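Local coordinates for tailspike protein (Acinetobacter phage vB_ApiP_P1, PDB 6E1R) that probably recognises and cleaves the capsular polysaccharide of its Acinetobacter host, as the trimeric tailspike hydrolase of the phage, at residues E162-G167 against G188-S193; D209-L214 against R246-N251; R441-G446 against F541-F546; V449-L454 against L529-V534. One frame throughout, in Å; residues are numbered along the deposited sequence.

How the interactions relate
The four contacts form two pairs at distant places in the subunit. Interactions 1 and 2 belong to successive turns of the parallel beta-helix, their centres about 10 Å apart. L190 N bonds to N211 O (2.8 Å), and Y189 OH probably bonds to E247 O. A sodium ion lies about 4 Å from the side chain of N249 and about 7 Å from that of Y189. Interactions 3 and 4 lie in the C-terminal antiparallel domain, about 7 Å apart between centres, and are joined where R441 NH1 meets G450 O at 2.6 Å; interaction 4 is nested within the chain loop closed by interaction 3. About 70 Å separates the centres of interactions 1 and 3.

Interaction 1 of 4, residues E162-G167 against G188-S193; sequences ESSYFG and GYLSQS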
loop_
_atom_site.group_PDB
_atom_site.type_symbol
_atom_site.label_atom_id
_atom_site.label_comp_id
_atom_site.label_asym_id
_atom_site.label_seq_id
_atom_site.Cartn_x
_atom_site.Cartn_y
_atom_site.Cartn_z
ATOM N N GLU A 162 -8.558 -27.266 -4.916
ATOM C CA GLU A 162 -8.900 -25.921 -4.474
ATOM C C GLU A 162 -9.241 -25.911 -2.989
ATOM O O GLU A 162 -9.756 -26.890 -2.441
ATOM C CB GLU A 162 -10.068 -25.371 -5.297
ATOM C CG GLU A 162 -10.387 -23.907 -5.036
ATOM C CD GLU A 162 -11.562 -23.404 -5.848
ATOM O OE1 GLU A 162 -12.589 -24.112 -5.921
ATOM O OE2 GLU A 162 -11.454 -22.301 -6.422
ATOM N N SER A 163 -8.926 -24.785 -2.341
ATOM C CA SER A 163 -9.168 -24.550 -0.921
ATOM C C SER A 163 -8.244 -25.410 -0.069
ATOM O O SER A 163 -8.355 -26.639 -0.063
ATOM C CB SER A 163 -10.634 -24.804 -0.556
ATOM O OG SER A 163 -11.494 -23.945 -1.283
ATOM N N SER A 164 -7.319 -24.769 0.642
ATOM C CA SER A 164 -6.398 -25.474 1.522
ATOM C C SER A 164 -5.800 -24.467 2.495
ATOM O O SER A 164 -5.935 -23.253 2.326
ATOM C CB SER A 164 -5.304 -26.203 0.734
ATOM O OG SER A 164 -4.634 -25.326 -0.150
ATOM N N TYR A 165 -5.137 -24.991 3.523
ATOM C CA TYR A 165 -4.486 -24.155 4.521
ATOM C C TYR A 165 -3.243 -24.874 5.019
ATOM O O TYR A 165 -3.314 -26.044 5.405
ATOM C CB TYR A 165 -5.430 -23.844 5.687
ATOM C CG TYR A 165 -4.868 -22.864 6.696
ATOM C CD1 TYR A 165 -4.083 -23.300 7.758
ATOM C CD2 TYR A 165 -5.125 -21.503 6.588
ATOM C CE1 TYR A 165 -3.569 -22.409 8.680
ATOM C CE2 TYR A 165 -4.616 -20.605 7.507
ATOM C CZ TYR A 165 -3.839 -21.062 8.551
ATOM O OH TYR A 165 -3.329 -20.171 9.467
ATOM N N PHE A 166 -2.113 -24.173 5.005
ATOM C CA PHE A 166 -0.838 -24.718 5.460
ATOM C C PHE A 166 -0.280 -23.784 6.522
ATOM O O PHE A 166 0.162 -22.674 6.208
ATOM C CB PHE A 166 0.136 -24.879 4.294
ATOM C CG PHE A 166 -0.334 -25.849 3.254
ATOM C CD1 PHE A 166 -1.156 -25.432 2.221
ATOM C CD2 PHE A 166 0.036 -27.181 3.315
ATOM C CE1 PHE A 166 -1.596 -26.324 1.266
ATOM C CE2 PHE A 166 -0.402 -28.078 2.363
ATOM C CZ PHE A 166 -1.220 -27.649 1.339
ATOM N N GLY A 167 -0.295 -24.235 7.773
ATOM C CA GLY A 167 0.116 -23.391 8.875
ATOM C C GLY A 167 1.351 -23.875 9.603
ATOM O O GLY A 167 1.331 -24.929 10.247
ATOM N N GLY A 188 -2.476 -28.258 -12.683
ATOM C CA GLY A 188 -3.558 -28.180 -11.722
ATOM C C GLY A 188 -3.435 -26.964 -10.824
ATOM O O GLY A 188 -2.339 -26.504 -10.499
ATOM N N TYR A 189 -4.585 -26.444 -10.407
ATOM C CA TYR A 189 -4.649 -25.200 -9.649
ATOM C C TYR A 189 -4.460 -25.473 -8.161
ATOM O O TYR A 189 -5.230 -26.232 -7.560
ATOM C CB TYR A 189 -5.984 -24.496 -9.890
ATOM C CG TYR A 189 -5.905 -23.290 -10.797
ATOM C CD1 TYR A 189 -4.691 -22.672 -11.071
ATOM C CD2 TYR A 189 -7.052 -22.761 -11.373
ATOM C CE1 TYR A 189 -4.625 -21.562 -11.896
ATOM C CE2 TYR A 189 -6.997 -21.657 -12.197
ATOM C CZ TYR A 189 -5.782 -21.061 -12.456
ATOM O OH TYR A 189 -5.732 -19.960 -13.277
ATOM N N LEU A 190 -3.440 -24.855 -7.569
ATOM C CA LEU A 190 -3.322 -24.768 -6.113
ATOM C C LEU A 190 -4.057 -23.495 -5.716
ATOM O O LEU A 190 -3.462 -22.426 -5.574
ATOM C CB LEU A 190 -1.860 -24.753 -5.679
ATOM C CG LEU A 190 -1.500 -25.315 -4.297
ATOM C CD1 LEU A 190 0.012 -25.395 -4.130
ATOM C CD2 LEU A 190 -2.113 -24.502 -3.171
ATOM N N SER A 191 -5.370 -23.610 -5.544
ATOM C CA SER A 191 -6.258 -22.459 -5.481
ATOM C C SER A 191 -6.771 -22.219 -4.068
ATOM O O SER A 191 -7.047 -23.167 -3.324
ATOM C CB SER A 191 -7.442 -22.645 -6.434
ATOM O OG SER A 191 -8.411 -21.628 -6.250
ATOM N N GLN A 192 -6.901 -20.941 -3.715
ATOM C CA GLN A 192 -7.507 -20.489 -2.463
ATOM C C GLN A 192 -6.836 -21.135 -1.250
ATOM O O GLN A 192 -7.472 -21.770 -0.408
ATOM C CB GLN A 192 -9.016 -20.741 -2.469
ATOM C CG GLN A 192 -9.762 -19.908 -3.503
ATOM C CD GLN A 192 -11.265 -20.074 -3.427
ATOM O OE1 GLN A 192 -11.770 -20.942 -2.717
ATOM N NE2 GLN A 192 -11.991 -19.237 -4.159
ATOM N N SER A 193 -5.523 -20.951 -1.174
ATOM C CA SER A 193 -4.707 -21.503 -0.105
ATOM C C SER A 193 -4.081 -20.380 0.711
ATOM O O SER A 193 -4.055 -19.216 0.304
ATOM C CB SER A 193 -3.612 -22.420 -0.665
ATOM O OG SER A 193 -2.890 -23.045 0.382
HETATM O O HOH W 1 -5.496 -25.483 -2.638
#
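E162, S163 and S164 run alongside S191, Q192 and S193 in the same direction and in step, and two consecutive amides reach across: S163 N to S191 O (2.7 Å) and S164 N to Q192 O (3.2 Å). S163 and Q192 both have positive phi, so the two chains turn a corner together. Two serine hydroxyls and a water make a relay that ends on a backbone carbonyl. S193 OG donates to S164 OG (2.9 Å), which in turn donates to the water (2.6 Å), and the water gives a hydrogen to S191 O. The S193 hydroxyl also lies in the plane of the F166 ring, at its CD1-CE1 edge. At the other end the extended side chain of E162, with CG anti to the backbone N (chi1 -173°), brings OE2 to S191 OG (3.1 Å), which donates to the lone pair turned away from OE1. The carboxylate stacks on the amide of Q192, their planes 22° apart. S163 OG turns to Q139 of the second subunit. S191 O is thus gripped by an amide and a water, and S164 OG acts as both acceptor and donor, so polar atoms in this largely buried corner satisfy one another.

Interaction 2 of 4, residues D209-L214 against R246-N251; sequences DANLIL and REPNAN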
loop_
_atom_site.group_PDB
_atom_site.type_symbol
_atom_site.label_atom_id
_atom_site.label_comp_id
_atom_site.label_asym_id
_atom_site.label_seq_id
_atom_site.Cartn_x
_atom_site.Cartn_y
_atom_site.Cartn_z
ATOM N N ASP A 209 6.488 -25.591 -6.907
ATOM C CA ASP A 209 6.462 -25.763 -8.355
ATOM C C ASP A 209 5.056 -26.110 -8.827
ATOM O O ASP A 209 4.873 -27.024 -9.639
ATOM C CB ASP A 209 7.460 -26.837 -8.792
ATOM C CG ASP A 209 7.800 -26.750 -10.270
ATOM O OD1 ASP A 209 7.235 -25.874 -10.962
ATOM O OD2 ASP A 209 8.630 -27.554 -10.741
ATOM N N ALA A 210 4.058 -25.395 -8.320
ATOM C CA ALA A 210 2.661 -25.628 -8.651
ATOM C C ALA A 210 2.043 -24.353 -9.212
ATOM O O ALA A 210 2.593 -23.257 -9.084
ATOM C CB ALA A 210 1.877 -26.111 -7.424
ATOM N N ASN A 211 0.875 -24.506 -9.833
ATOM C CA ASN A 211 0.167 -23.382 -10.445
ATOM C C ASN A 211 -0.639 -22.683 -9.357
ATOM O O ASN A 211 -1.761 -23.082 -9.038
ATOM C CB ASN A 211 -0.725 -23.870 -11.582
ATOM C CG ASN A 211 -1.185 -22.743 -12.489
ATOM O OD1 ASN A 211 -0.738 -21.605 -12.359
ATOM N ND2 ASN A 211 -2.082 -23.059 -13.418
ATOM N N LEU A 212 -0.064 -21.624 -8.791
ATOM C CA LEU A 212 -0.674 -20.919 -7.672
ATOM C C LEU A 212 -1.734 -19.938 -8.152
ATOM O O LEU A 212 -1.558 -19.260 -9.168
ATOM C CB LEU A 212 0.396 -20.166 -6.883
ATOM C CG LEU A 212 1.479 -21.021 -6.224
ATOM C CD1 LEU A 212 2.576 -20.137 -5.656
ATOM C CD2 LEU A 212 0.879 -21.900 -5.141
ATOM N N ILE A 213 -2.832 -19.849 -7.406
ATOM C CA ILE A 213 -3.846 -18.831 -7.665
ATOM C C ILE A 213 -4.618 -18.583 -6.377
ATOM O O ILE A 213 -4.952 -19.518 -5.644
ATOM C CB ILE A 213 -4.779 -19.230 -8.833
ATOM C CG1 ILE A 213 -5.750 -18.089 -9.154
ATOM C CG2 ILE A 213 -5.539 -20.501 -8.517
ATOM C CD1 ILE A 213 -6.590 -18.323 -10.391
ATOM N N LEU A 214 -4.878 -17.302 -6.099
ATOM C CA LEU A 214 -5.607 -16.875 -4.903
ATOM C C LEU A 214 -4.948 -17.400 -3.627
ATOM O O LEU A 214 -5.618 -17.883 -2.712
ATOM C CB LEU A 214 -7.075 -17.300 -4.977
ATOM C CG LEU A 214 -7.966 -16.433 -5.872
ATOM C CD1 LEU A 214 -9.314 -17.097 -6.097
ATOM C CD2 LEU A 214 -8.146 -15.047 -5.274
ATOM N N ARG A 246 -6.036 -21.553 -17.231
ATOM C CA ARG A 246 -5.403 -21.805 -15.936
ATOM C C ARG A 246 -4.175 -20.901 -15.845
ATOM O O ARG A 246 -3.072 -21.293 -16.230
ATOM C CB ARG A 246 -5.047 -23.278 -15.802
ATOM C CG ARG A 246 -6.280 -24.130 -15.572
ATOM C CD ARG A 246 -6.000 -25.615 -15.676
ATOM N NE ARG A 246 -7.185 -26.357 -16.120
ATOM C CZ ARG A 246 -8.334 -26.450 -15.454
ATOM N NH1 ARG A 246 -8.490 -25.845 -14.285
ATOM N NH2 ARG A 246 -9.340 -27.148 -15.968
ATOM N N GLU A 247 -4.375 -19.693 -15.314
ATOM C CA GLU A 247 -3.307 -18.715 -15.200
ATOM C C GLU A 247 -2.975 -18.443 -13.736
ATOM O O GLU A 247 -3.881 -18.358 -12.899
ATOM C CB GLU A 247 -3.705 -17.403 -15.886
ATOM C CG GLU A 247 -4.070 -17.568 -17.356
ATOM C CD GLU A 247 -4.619 -16.296 -17.974
ATOM O OE1 GLU A 247 -4.816 -15.310 -17.233
ATOM O OE2 GLU A 247 -4.856 -16.282 -19.200
ATOM N N PRO A 248 -1.694 -18.296 -13.394
ATOM C CA PRO A 248 -1.334 -18.008 -11.998
ATOM C C PRO A 248 -1.691 -16.587 -11.586
ATOM O O PRO A 248 -0.975 -15.641 -11.927
ATOM C CB PRO A 248 0.186 -18.233 -11.966
ATOM C CG PRO A 248 0.547 -18.845 -13.298
ATOM C CD PRO A 248 -0.512 -18.427 -14.258
ATOM N N ASN A 249 -2.776 -16.427 -10.831
ATOM C CA ASN A 249 -3.323 -15.116 -10.515
ATOM C C ASN A 249 -3.419 -14.906 -9.008
ATOM O O ASN A 249 -3.441 -15.858 -8.226
ATOM C CB ASN A 249 -4.718 -14.939 -11.129
ATOM C CG ASN A 249 -4.743 -15.213 -12.617
ATOM O OD1 ASN A 249 -3.746 -15.031 -13.314
ATOM N ND2 ASN A 249 -5.893 -15.652 -13.114
ATOM N N ALA A 250 -3.458 -13.632 -8.611
ATOM C CA ALA A 250 -3.888 -13.214 -7.273
ATOM C C ALA A 250 -3.053 -13.863 -6.166
ATOM O O ALA A 250 -3.572 -14.522 -5.264
ATOM C CB ALA A 250 -5.377 -13.509 -7.072
ATOM N N ASN A 251 -1.743 -13.654 -6.235
ATOM C CA ASN A 251 -0.814 -14.199 -5.250
ATOM C C ASN A 251 -0.109 -13.044 -4.550
ATOM O O ASN A 251 0.654 -12.303 -5.178
ATOM C CB ASN A 251 0.174 -15.150 -5.921
ATOM C CG ASN A 251 -0.516 -16.353 -6.539
ATOM O OD1 ASN A 251 -1.431 -16.928 -5.949
ATOM N ND2 ASN A 251 -0.102 -16.719 -7.743
#
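L214 and N249 are joined by the one firm backbone hydrogen bond of the contact, L214 N to N249 O (2.9 Å). Two weak side-chain bonds flank it. With chi1 at -164° the N211 amide swings over to the loop, and its ND2 points at R246 O (3.5 Å); N251 ND2, at the far end, reaches L212 O (3.3 Å) almost straight, at 177°, while its OD1 takes the amide of C215. N249 gives OD1 to T274 N on the following turn. CA-H...O contacts add to these: I213 CA lies 3.1 Å from N249 O, and P248 CA meets L212 O, so L212 O faces both P248 and N251. P248 CG abuts N211 OD1 (3.2 Å), the two side chains crossing at about a right angle. The apolar contacts are small. L214 CD2 rests on A250 CB at 3.6 Å, and I213 CG1 runs beside N249 CB (3.9 Å) with both side chains pointing the same way. L214 and A250 both adopt left-handed helical backbone angles, as Q192 does one turn earlier, so the corner recurs from coil to coil. Such stacking of matching corners is characteristic of the right-handed parallel beta-helix of phage tailspikes, here with a bound sodium ion close by.

Interaction 3 of 4, residues R441-G446 against F541-F546; sequences RDFTVG and FAMEVF
R441 and F541 form an antiparallel, hydrogen-bonded pair joining strand 435-443, at an edge of a five-stranded sheet of the C-terminal domain, to strand 539-548. Two backbone bonds close the pair: R441 N to F541 O (2.9 Å) and F541 N to R441 O (2.8 Å). The short segments run at 131° to each other, and within this contact the bridge is a single one. Side chains then fill in on the F541 side. The rings of F443 and F541 meet obliquely, planes at 73°, with F443 CD1 3.7 Å from F541 CD1. F541 also turns the edge of its ring to R441 O. M543, modelled as selenomethionine, touches both F443 and R441: its chain bends at chi2 (68°), which carries CE to F443 CZ at 3.9 Å, while SE lies 4.0 Å from R441 CG. The arginine bends in turn at chi2 and chi3, bringing its NE to I439 O and NH1 to G450 O. On its other flank strand 539-548 pairs with strand 465-474, and F474 meets F541 edge-to-face. The apolar groups face strands 448-455, 519-523 and 528-533, whose V449, V451, F519 and A531 pack against R441, F443, F541 and M543 from the second sheet.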
loop_
_atom_site.group_PDB
_atom_site.type_symbol
_atom_site.label_atom_id
_atom_site.label_comp_id
_atom_site.label_asym_id
_atom_site.label_seq_id
_atom_site.Cartn_x
_atom_site.Cartn_y
_atom_site.Cartn_z
ATOM N N ARG A 441 15.351 21.221 -45.628
ATOM C CA ARG A 441 14.750 22.256 -46.466
ATOM C C ARG A 441 15.767 22.650 -47.526
ATOM O O ARG A 441 16.648 23.479 -47.286
ATOM C CB ARG A 441 14.313 23.450 -45.625
ATOM C CG ARG A 441 13.359 23.108 -44.481
ATOM C CD ARG A 441 12.013 22.595 -44.990
ATOM N NE ARG A 441 12.049 21.180 -45.356
ATOM C CZ ARG A 441 11.045 20.528 -45.931
ATOM N NH1 ARG A 441 9.911 21.159 -46.209
ATOM N NH2 ARG A 441 11.174 19.243 -46.231
ATOM N N ASP A 442 15.653 22.042 -48.704
ATOM C CA ASP A 442 16.624 22.219 -49.776
ATOM C C ASP A 442 16.148 23.319 -50.717
ATOM O O ASP A 442 15.034 23.253 -51.248
ATOM C CB ASP A 442 16.829 20.907 -50.530
ATOM C CG ASP A 442 17.177 19.757 -49.605
ATOM O OD1 ASP A 442 17.884 19.995 -48.603
ATOM O OD2 ASP A 442 16.741 18.618 -49.875
ATOM N N PHE A 443 16.993 24.326 -50.923
ATOM C CA PHE A 443 16.651 25.494 -51.716
ATOM C C PHE A 443 17.581 25.627 -52.912
ATOM O O PHE A 443 18.754 25.244 -52.858
ATOM C CB PHE A 443 16.738 26.782 -50.887
ATOM C CG PHE A 443 15.684 26.899 -49.827
ATOM C CD1 PHE A 443 15.878 26.335 -48.577
ATOM C CD2 PHE A 443 14.508 27.585 -50.074
ATOM C CE1 PHE A 443 14.913 26.444 -47.596
ATOM C CE2 PHE A 443 13.539 27.699 -49.096
ATOM C CZ PHE A 443 13.742 27.128 -47.856
ATOM N N THR A 444 17.039 26.173 -53.993
ATOM C CA THR A 444 17.821 26.778 -55.058
ATOM C C THR A 444 17.598 28.285 -55.018
ATOM O O THR A 444 16.784 28.791 -54.240
ATOM C CB THR A 444 17.446 26.202 -56.429
ATOM O OG1 THR A 444 16.072 26.491 -56.718
ATOM C CG2 THR A 444 17.655 24.695 -56.449
ATOM N N VAL A 445 18.340 29.007 -55.855
ATOM C CA VAL A 445 18.272 30.465 -55.856
ATOM C C VAL A 445 16.842 30.913 -56.133
ATOM O O VAL A 445 16.318 30.717 -57.235
ATOM C CB VAL A 445 19.252 31.072 -56.875
ATOM C CG1 VAL A 445 19.090 32.582 -56.927
ATOM C CG2 VAL A 445 20.680 30.701 -56.512
ATOM N N GLY A 446 16.205 31.513 -55.129
ATOM C CA GLY A 446 14.857 32.023 -55.267
ATOM C C GLY A 446 13.748 31.006 -55.117
ATOM O O GLY A 446 12.582 31.351 -55.342
ATOM N N PHE A 541 18.761 23.666 -45.450
ATOM C CA PHE A 541 18.562 24.456 -44.245
ATOM C C PHE A 541 17.567 23.747 -43.334
ATOM O O PHE A 541 16.917 22.772 -43.721
ATOM C CB PHE A 541 18.073 25.872 -44.582
ATOM C CG PHE A 541 19.054 26.676 -45.390
ATOM C CD1 PHE A 541 19.109 26.547 -46.769
ATOM C CD2 PHE A 541 19.917 27.566 -44.770
ATOM C CE1 PHE A 541 20.012 27.284 -47.513
ATOM C CE2 PHE A 541 20.821 28.306 -45.508
ATOM C CZ PHE A 541 20.868 28.165 -46.882
ATOM N N ALA A 542 17.458 24.247 -42.105
ATOM C CA ALA A 542 16.545 23.683 -41.119
ATOM C C ALA A 542 15.944 24.807 -40.291
ATOM O O ALA A 542 16.671 25.673 -39.795
ATOM C CB ALA A 542 17.262 22.678 -40.210
HETATM N N MSE A 543 14.624 24.788 -40.142
HETATM C CA MSE A 543 13.925 25.810 -39.372
HETATM C C MSE A 543 13.432 25.281 -38.030
HETATM O O MSE A 543 13.163 24.088 -37.876
HETATM C CB MSE A 543 12.737 26.367 -40.164
HETATM C CG MSE A 543 13.094 27.397 -41.225
HETATM SE SE MSE A 543 14.097 26.664 -42.726
HETATM C CE MSE A 543 13.752 28.069 -44.027
ATOM N N GLU A 544 13.318 26.184 -37.061
ATOM C CA GLU A 544 12.714 25.891 -35.767
ATOM C C GLU A 544 11.703 26.985 -35.466
ATOM O O GLU A 544 12.071 28.160 -35.369
ATOM C CB GLU A 544 13.770 25.809 -34.660
ATOM C CG GLU A 544 14.668 24.591 -34.760
ATOM C CD GLU A 544 15.769 24.577 -33.717
ATOM O OE1 GLU A 544 16.585 25.523 -33.696
ATOM O OE2 GLU A 544 15.817 23.619 -32.916
ATOM N N VAL A 545 10.438 26.602 -35.326
ATOM C CA VAL A 545 9.342 27.550 -35.172
ATOM C C VAL A 545 8.831 27.488 -33.739
ATOM O O VAL A 545 8.647 26.400 -33.180
ATOM C CB VAL A 545 8.209 27.266 -36.177
ATOM C CG1 VAL A 545 7.120 28.324 -36.074
ATOM C CG2 VAL A 545 8.761 27.201 -37.594
ATOM N N PHE A 546 8.598 28.659 -33.152
ATOM C CA PHE A 546 8.043 28.796 -31.808
ATOM C C PHE A 546 6.800 29.668 -31.921
ATOM O O PHE A 546 6.900 30.855 -32.246
ATOM C CB PHE A 546 9.056 29.416 -30.843
ATOM C CG PHE A 546 10.373 28.691 -30.781
ATOM C CD1 PHE A 546 11.351 28.916 -31.737
ATOM C CD2 PHE A 546 10.638 27.795 -29.757
ATOM C CE1 PHE A 546 12.564 28.253 -31.680
ATOM C CE2 PHE A 546 11.852 27.130 -29.693
ATOM C CZ PHE A 546 12.815 27.360 -30.656
#

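Interaction 4 of 4, residues V449-L454 against L529-V534; sequences VGVASL and LVATAV
V451 has backbone angles of -108° and -49°, a break from extended geometry that turns its side chain toward L529 and A531, while its own chi1 (173°) sets CG2 beside the backbone N, 4.0 Å from A531 CB. The same kink alters the register. V449 pairs with A531 in regular antiparallel fashion, V449 N to A531 O and A531 N to V449 O each at 2.9 Å. G450 and V530 follow as the non-hydrogen-bonded pair. Then two residues face one: V451 N donates to L529 O (2.8 Å), and L529 N donates to A452 O (2.7 Å). The two-against-one register and the V451 backbone angles are consistent with a classic beta bulge. L529 contributes most to the contact; L454 CD1 comes within 4.3 Å of its CB, which is also close to A452 O. V530, on the opposite face, lays CG1 against V449 O. The side chains of V449, V451 and A531 meet R441, F443, M543 and V545 of the facing sheet, whereas strand 519-523 continues this sheet beyond strand 528-533. Two antiparallel sheets closed face to face on valine, alanine and aromatic side chains make a beta-sandwich, the fold of this C-terminal domain.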
loop_
_atom_site.group_PDB
_atom_site.type_symbol
_atom_site.label_atom_id
_atom_site.label_comp_id
_atom_site.label_asym_id
_atom_site.label_seq_id
_atom_site.Cartn_x
_atom_site.Cartn_y
_atom_site.Cartn_z
ATOM N N VAL A 449 10.088 26.697 -50.291
ATOM C CA VAL A 449 9.926 25.407 -49.630
ATOM C C VAL A 449 9.007 25.593 -48.432
ATOM O O VAL A 449 9.186 26.529 -47.646
ATOM C CB VAL A 449 11.279 24.817 -49.181
ATOM C CG1 VAL A 449 11.070 23.510 -48.437
ATOM C CG2 VAL A 449 12.198 24.609 -50.374
ATOM N N GLY A 450 8.028 24.701 -48.292
ATOM C CA GLY A 450 7.148 24.751 -47.137
ATOM C C GLY A 450 7.867 24.309 -45.873
ATOM O O GLY A 450 8.685 23.389 -45.885
ATOM N N VAL A 451 7.552 24.979 -44.770
ATOM C CA VAL A 451 8.188 24.728 -43.482
ATOM C C VAL A 451 7.239 24.032 -42.515
ATOM O O VAL A 451 7.597 23.029 -41.896
ATOM C CB VAL A 451 8.735 26.038 -42.872
ATOM C CG1 VAL A 451 9.235 25.798 -41.456
ATOM C CG2 VAL A 451 9.847 26.602 -43.744
ATOM N N ALA A 452 6.019 24.546 -42.376
ATOM C CA ALA A 452 5.062 23.972 -41.441
ATOM C C ALA A 452 3.654 24.363 -41.858
ATOM O O ALA A 452 3.452 25.294 -42.643
ATOM C CB ALA A 452 5.339 24.425 -40.003
ATOM N N SER A 453 2.681 23.630 -41.325
ATOM C CA SER A 453 1.272 23.922 -41.535
ATOM C C SER A 453 0.727 24.708 -40.351
ATOM O O SER A 453 1.009 24.383 -39.193
ATOM C CB SER A 453 0.466 22.635 -41.721
ATOM O OG SER A 453 0.890 21.926 -42.871
ATOM N N LEU A 454 -0.048 25.746 -40.646
ATOM C CA LEU A 454 -0.628 26.612 -39.632
ATOM C C LEU A 454 -2.113 26.315 -39.491
ATOM O O LEU A 454 -2.803 26.062 -40.484
ATOM C CB LEU A 454 -0.416 28.087 -39.983
ATOM C CG LEU A 454 1.038 28.501 -40.216
ATOM C CD1 LEU A 454 1.133 29.983 -40.550
ATOM C CD2 LEU A 454 1.894 28.163 -39.002
ATOM N N LEU A 529 3.267 27.581 -44.007
ATOM C CA LEU A 529 4.285 28.621 -43.885
ATOM C C LEU A 529 5.409 28.330 -44.870
ATOM O O LEU A 529 6.150 27.355 -44.709
ATOM C CB LEU A 529 4.812 28.685 -42.455
ATOM C CG LEU A 529 5.872 29.751 -42.169
ATOM C CD1 LEU A 529 5.285 31.144 -42.330
ATOM C CD2 LEU A 529 6.465 29.573 -40.782
ATOM N N VAL A 530 5.541 29.172 -45.893
ATOM C CA VAL A 530 6.482 28.956 -46.985
ATOM C C VAL A 530 7.660 29.905 -46.829
ATOM O O VAL A 530 7.482 31.092 -46.528
ATOM C CB VAL A 530 5.798 29.147 -48.352
ATOM C CG1 VAL A 530 6.785 28.908 -49.484
ATOM C CG2 VAL A 530 4.598 28.222 -48.476
ATOM N N ALA A 531 8.865 29.379 -47.031
ATOM C CA ALA A 531 10.091 30.163 -47.021
ATOM C C ALA A 531 10.648 30.237 -48.436
ATOM O O ALA A 531 10.768 29.211 -49.112
ATOM C CB ALA A 531 11.129 29.552 -46.077
ATOM N N THR A 532 10.984 31.446 -48.877
ATOM C CA THR A 532 11.547 31.679 -50.201
ATOM C C THR A 532 12.969 32.202 -50.060
ATOM O O THR A 532 13.200 33.191 -49.356
ATOM C CB THR A 532 10.694 32.669 -50.997
ATOM O OG1 THR A 532 9.351 32.181 -51.082
ATOM C CG2 THR A 532 11.254 32.847 -52.400
ATOM N N ALA A 533 13.912 31.548 -50.735
ATOM C CA ALA A 533 15.315 31.920 -50.616
ATOM C C ALA A 533 15.546 33.338 -51.128
ATOM O O ALA A 533 14.947 33.767 -52.118
ATOM C CB ALA A 533 16.191 30.932 -51.386
ATOM N N VAL A 534 16.427 34.065 -50.445
ATOM C CA VAL A 534 16.709 35.464 -50.739
ATOM C C VAL A 534 18.148 35.582 -51.221
ATOM O O VAL A 534 19.064 35.021 -50.608
ATOM C CB VAL A 534 16.466 36.353 -49.507
ATOM C CG1 VAL A 534 16.901 37.783 -49.780
ATOM C CG2 VAL A 534 15.001 36.303 -49.105
#